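Local atomic coordinates of post-proline cleaving enzyme (PDB entry 4HVT), a protein that probably cleaves peptides on the carboxyl side of proline residues, acting as a serine-type oligopeptidase of the prolyl oligopeptidase family. Residues Tyr75-Val83 / Ser402-Thr413. Sequence-based numbering, arbitrary orientation.
Sequences YGVIRKGYV and SSYEEEEEALIT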
loop_
_atom_site.group_PDB
_atom_site.type_symbol
_atom_site.label_atom_id
_atom_site.label_comp_id
_atom_site.label_asym_id
_atom_site.label_seq_id
_atom_site.Cartn_x
_atom_site.Cartn_y
_atom_site.Cartn_z
ATOM N N TYR A 75 8.262 4.908 -14.856
ATOM C CA TYR A 75 9.058 5.061 -13.658
ATOM C C TYR A 75 10.011 3.881 -13.548
ATOM O O TYR A 75 9.739 2.765 -14.033
ATOM C CB TYR A 75 8.144 5.164 -12.427
ATOM C CG TYR A 75 7.255 6.373 -12.481
ATOM C CD1 TYR A 75 7.772 7.632 -12.219
ATOM C CD2 TYR A 75 5.909 6.282 -12.836
ATOM C CE1 TYR A 75 7.007 8.747 -12.296
ATOM C CE2 TYR A 75 5.123 7.424 -12.913
ATOM C CZ TYR A 75 5.692 8.653 -12.650
ATOM O OH TYR A 75 4.931 9.783 -12.745
ATOM N N GLY A 76 11.139 4.096 -12.930
ATOM C CA GLY A 76 12.085 2.982 -12.790
ATOM C C GLY A 76 13.088 3.035 -11.675
ATOM O O GLY A 76 12.999 3.871 -10.814
ATOM N N VAL A 77 14.047 2.113 -11.750
ATOM C CA VAL A 77 15.136 1.958 -10.776
ATOM C C VAL A 77 16.425 1.643 -11.570
ATOM O O VAL A 77 16.417 0.852 -12.534
ATOM C CB VAL A 77 14.812 0.862 -9.733
ATOM C CG1 VAL A 77 14.685 -0.466 -10.360
ATOM C CG2 VAL A 77 15.890 0.786 -8.699
ATOM N N ILE A 78 17.541 2.269 -11.177
ATOM C CA ILE A 78 18.830 2.059 -11.782
ATOM C C ILE A 78 19.598 0.921 -11.095
ATOM O O ILE A 78 19.800 0.938 -9.868
ATOM C CB ILE A 78 19.701 3.309 -11.664
ATOM C CG1 ILE A 78 19.053 4.454 -12.518
ATOM C CG2 ILE A 78 21.146 3.015 -12.084
ATOM C CD1 ILE A 78 19.651 5.848 -12.367
ATOM N N ARG A 79 20.026 -0.029 -11.910
ATOM C CA ARG A 79 21.021 -1.027 -11.545
ATOM C C ARG A 79 22.032 -1.242 -12.666
ATOM O O ARG A 79 21.671 -1.493 -13.824
ATOM C CB ARG A 79 20.358 -2.379 -11.185
ATOM C CG ARG A 79 19.514 -2.404 -9.925
ATOM C CD ARG A 79 19.240 -3.832 -9.468
ATOM N NE ARG A 79 18.470 -4.553 -10.472
ATOM C CZ ARG A 79 17.157 -4.373 -10.660
ATOM N NH1 ARG A 79 16.467 -3.502 -9.946
ATOM N NH2 ARG A 79 16.529 -5.058 -11.589
ATOM N N LYS A 80 23.309 -1.093 -12.317
ATOM C CA LYS A 80 24.453 -1.393 -13.181
ATOM C C LYS A 80 24.288 -0.842 -14.598
ATOM O O LYS A 80 24.413 -1.551 -15.584
ATOM C CB LYS A 80 24.776 -2.884 -13.171
ATOM C CG LYS A 80 25.101 -3.404 -11.764
ATOM C CD LYS A 80 25.545 -4.849 -11.784
ATOM C CE LYS A 80 25.818 -5.390 -10.371
ATOM N NZ LYS A 80 24.655 -5.225 -9.465
ATOM N N GLY A 81 23.952 0.445 -14.649
ATOM C CA GLY A 81 23.931 1.214 -15.919
ATOM C C GLY A 81 22.633 1.139 -16.700
ATOM O O GLY A 81 22.538 1.661 -17.823
ATOM N N TYR A 82 21.643 0.443 -16.146
ATOM C CA TYR A 82 20.325 0.297 -16.781
ATOM C C TYR A 82 19.240 0.785 -15.854
ATOM O O TYR A 82 19.338 0.647 -14.636
ATOM C CB TYR A 82 20.041 -1.194 -17.093
ATOM C CG TYR A 82 20.793 -1.750 -18.231
ATOM C CD1 TYR A 82 22.073 -2.217 -18.054
ATOM C CD2 TYR A 82 20.238 -1.827 -19.499
ATOM C CE1 TYR A 82 22.800 -2.726 -19.102
ATOM C CE2 TYR A 82 20.959 -2.357 -20.562
ATOM C CZ TYR A 82 22.239 -2.799 -20.346
ATOM O OH TYR A 82 22.978 -3.315 -21.394
ATOM N N VAL A 83 18.146 1.270 -16.436
ATOM C CA VAL A 83 16.927 1.534 -15.742
ATOM C C VAL A 83 15.960 0.437 -16.062
ATOM O O VAL A 83 15.749 0.087 -17.232
ATOM C CB VAL A 83 16.256 2.864 -16.201
ATOM C CG1 VAL A 83 14.949 3.067 -15.483
ATOM C CG2 VAL A 83 17.245 4.004 -15.962
ATOM N N SER A 402 13.983 5.788 -5.710
ATOM C CA SER A 402 14.504 4.407 -5.738
ATOM C C SER A 402 16.024 4.517 -5.690
ATOM O O SER A 402 16.613 5.367 -6.347
ATOM C CB SER A 402 14.078 3.660 -7.000
ATOM O OG SER A 402 14.476 4.252 -8.214
ATOM N N SER A 403 16.657 3.674 -4.873
ATOM C CA SER A 403 18.126 3.711 -4.762
ATOM C C SER A 403 18.597 2.466 -4.056
ATOM O O SER A 403 17.790 1.761 -3.419
ATOM C CB SER A 403 18.633 4.937 -4.007
ATOM O OG SER A 403 18.336 4.842 -2.604
ATOM N N TYR A 404 19.886 2.239 -4.194
ATOM C CA TYR A 404 20.590 1.122 -3.502
ATOM C C TYR A 404 21.950 1.587 -3.058
ATOM O O TYR A 404 22.621 2.388 -3.718
ATOM C CB TYR A 404 20.851 -0.045 -4.441
ATOM C CG TYR A 404 19.688 -0.668 -5.136
ATOM C CD1 TYR A 404 18.964 -1.661 -4.558
ATOM C CD2 TYR A 404 19.397 -0.304 -6.433
ATOM C CE1 TYR A 404 17.916 -2.280 -5.229
ATOM C CE2 TYR A 404 18.355 -0.893 -7.114
ATOM C CZ TYR A 404 17.629 -1.873 -6.520
ATOM O OH TYR A 404 16.585 -2.473 -7.199
ATOM N N GLU A 405 22.399 1.090 -1.925
ATOM C CA GLU A 405 23.740 1.446 -1.467
ATOM C C GLU A 405 24.792 0.980 -2.481
ATOM O O GLU A 405 25.889 1.503 -2.485
ATOM C CB GLU A 405 24.005 0.838 -0.064
ATOM C CG GLU A 405 25.249 1.365 0.606
ATOM C CD GLU A 405 25.358 1.026 2.087
ATOM O OE1 GLU A 405 24.376 0.510 2.678
ATOM O OE2 GLU A 405 26.474 1.259 2.607
ATOM N N GLU A 406 24.489 -0.007 -3.304
ATOM C CA GLU A 406 25.456 -0.470 -4.307
ATOM C C GLU A 406 25.695 0.617 -5.387
ATOM O O GLU A 406 26.747 0.652 -6.006
ATOM C CB GLU A 406 25.029 -1.755 -4.979
ATOM C CG GLU A 406 26.137 -2.244 -5.909
ATOM C CD GLU A 406 26.020 -3.673 -6.335
ATOM O OE1 GLU A 406 25.236 -4.420 -5.723
ATOM O OE2 GLU A 406 26.734 -4.020 -7.296
ATOM N N GLU A 407 24.727 1.489 -5.600
ATOM C CA GLU A 407 24.728 2.441 -6.704
ATOM C C GLU A 407 24.995 3.877 -6.205
ATOM O O GLU A 407 24.379 4.355 -5.236
ATOM C CB GLU A 407 23.354 2.395 -7.416
ATOM C CG GLU A 407 23.054 1.080 -8.104
ATOM C CD GLU A 407 23.903 0.827 -9.338
ATOM O OE1 GLU A 407 24.447 1.785 -9.946
ATOM O OE2 GLU A 407 24.020 -0.350 -9.705
ATOM N N GLU A 408 25.879 4.600 -6.899
ATOM C CA GLU A 408 26.056 6.039 -6.670
ATOM C C GLU A 408 24.850 6.892 -7.127
ATOM O O GLU A 408 24.572 7.869 -6.497
ATOM C CB GLU A 408 27.301 6.550 -7.417
ATOM C CG GLU A 408 28.550 5.983 -6.751
ATOM C CD GLU A 408 29.834 6.257 -7.475
ATOM O OE1 GLU A 408 29.808 6.380 -8.718
ATOM O OE2 GLU A 408 30.879 6.325 -6.779
ATOM N N GLU A 409 24.202 6.499 -8.218
ATOM C CA GLU A 409 23.086 7.231 -8.800
ATOM C C GLU A 409 21.741 6.651 -8.371
ATOM O O GLU A 409 21.612 5.491 -8.016
ATOM C CB GLU A 409 23.173 7.247 -10.322
ATOM C CG GLU A 409 24.409 7.984 -10.812
ATOM C CD GLU A 409 24.475 8.124 -12.351
ATOM O OE1 GLU A 409 23.916 7.303 -13.112
ATOM O OE2 GLU A 409 25.140 9.067 -12.799
ATOM N N ALA A 410 20.718 7.481 -8.451
ATOM C CA ALA A 410 19.380 7.148 -7.959
ATOM C C ALA A 410 18.357 7.948 -8.786
ATOM O O ALA A 410 18.722 8.945 -9.400
ATOM C CB ALA A 410 19.244 7.513 -6.482
ATOM N N LEU A 411 17.123 7.497 -8.787
ATOM C CA LEU A 411 16.013 8.216 -9.427
ATOM C C LEU A 411 15.061 8.757 -8.402
ATOM O O LEU A 411 14.576 8.009 -7.521
ATOM C CB LEU A 411 15.276 7.370 -10.441
ATOM C CG LEU A 411 16.135 6.948 -11.651
ATOM C CD1 LEU A 411 15.450 5.872 -12.454
ATOM C CD2 LEU A 411 16.484 8.154 -12.533
ATOM N N ILE A 412 14.788 10.047 -8.513
ATOM C CA ILE A 412 13.972 10.793 -7.546
ATOM C C ILE A 412 12.710 11.224 -8.287
ATOM O O ILE A 412 12.816 11.639 -9.443
ATOM C CB ILE A 412 14.753 12.032 -7.009
ATOM C CG1 ILE A 412 15.694 11.678 -5.799
ATOM C CG2 ILE A 412 13.820 13.097 -6.493
ATOM C CD1 ILE A 412 16.639 10.617 -6.096
ATOM N N THR A 413 11.553 11.155 -7.627
ATOM C CA THR A 413 10.379 11.847 -8.150
ATOM C C THR A 413 9.986 12.999 -7.236
ATOM O O THR A 413 10.057 12.861 -5.994
ATOM C CB THR A 413 9.194 10.912 -8.391
ATOM O OG1 THR A 413 8.811 10.239 -7.170
ATOM C CG2 THR A 413 9.572 9.913 -9.417
HETATM O O HOH W 1 19.662 3.129 -7.942
HETATM O O HOH W 2 17.310 4.229 -9.135
HETATM O O HOH W 3 23.531 -2.663 -8.446
HETATM O O HOH W 4 25.106 -6.671 -7.051
HETATM O O HOH W 5 24.725 2.102 -12.624
#
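Ile-78 and Leu-411 meet at about a right angle where the first and last blades of the seven-bladed beta-propeller face each other, strand 77-79 lying almost antiparallel over strand 410-413 with the axes 6.3 Å apart. The CD1 end of Ile-78 rests 3.8 Å from Leu-411 CG, in a hollow that Leu-425 and Val-102 help to wall. Leu-411 pushes its CD1 against the backbone of Gly-76, which has no side chain, 3.6 Å from Gly-76 O.

On the other side of the strand, Val-77 and Arg-79 form a notch for the Tyr-404 ring. With Val-77 CG1 between N and the carbonyl carbon (chi1 63°), CG2 is the branch turned to the ring. It and Arg-79 CG each come within 3.4 Å of Tyr-404 CE2, approaching obliquely, while Ile-78 O sits in plane at the ring edge. The guanidinium stands nearly perpendicular to the ring (83°), and Arg-79 NH1 donates a bent hydrogen bond to Tyr-404 OH.

Between the strands, water 2 accepts from Ile-78 N and also bonds Ser-402 OG. At the hairpin tip the contact turns polar. Lys-80 NZ forms a salt bridge with Glu-406 OE2 (3.2 Å), weak as a hydrogen bond; water 4 accepts from Lys-80 NZ and donates to Glu-406 OE1. Glu-407, bent at chi2, brings its carboxylate under the type I' turn. There Lys-80 N donates a nearly straight 2.8 Å bond to Glu-407 OE2, from above the carboxylate plane, and water 5 links Glu-407 OE1 to Gly-81 N.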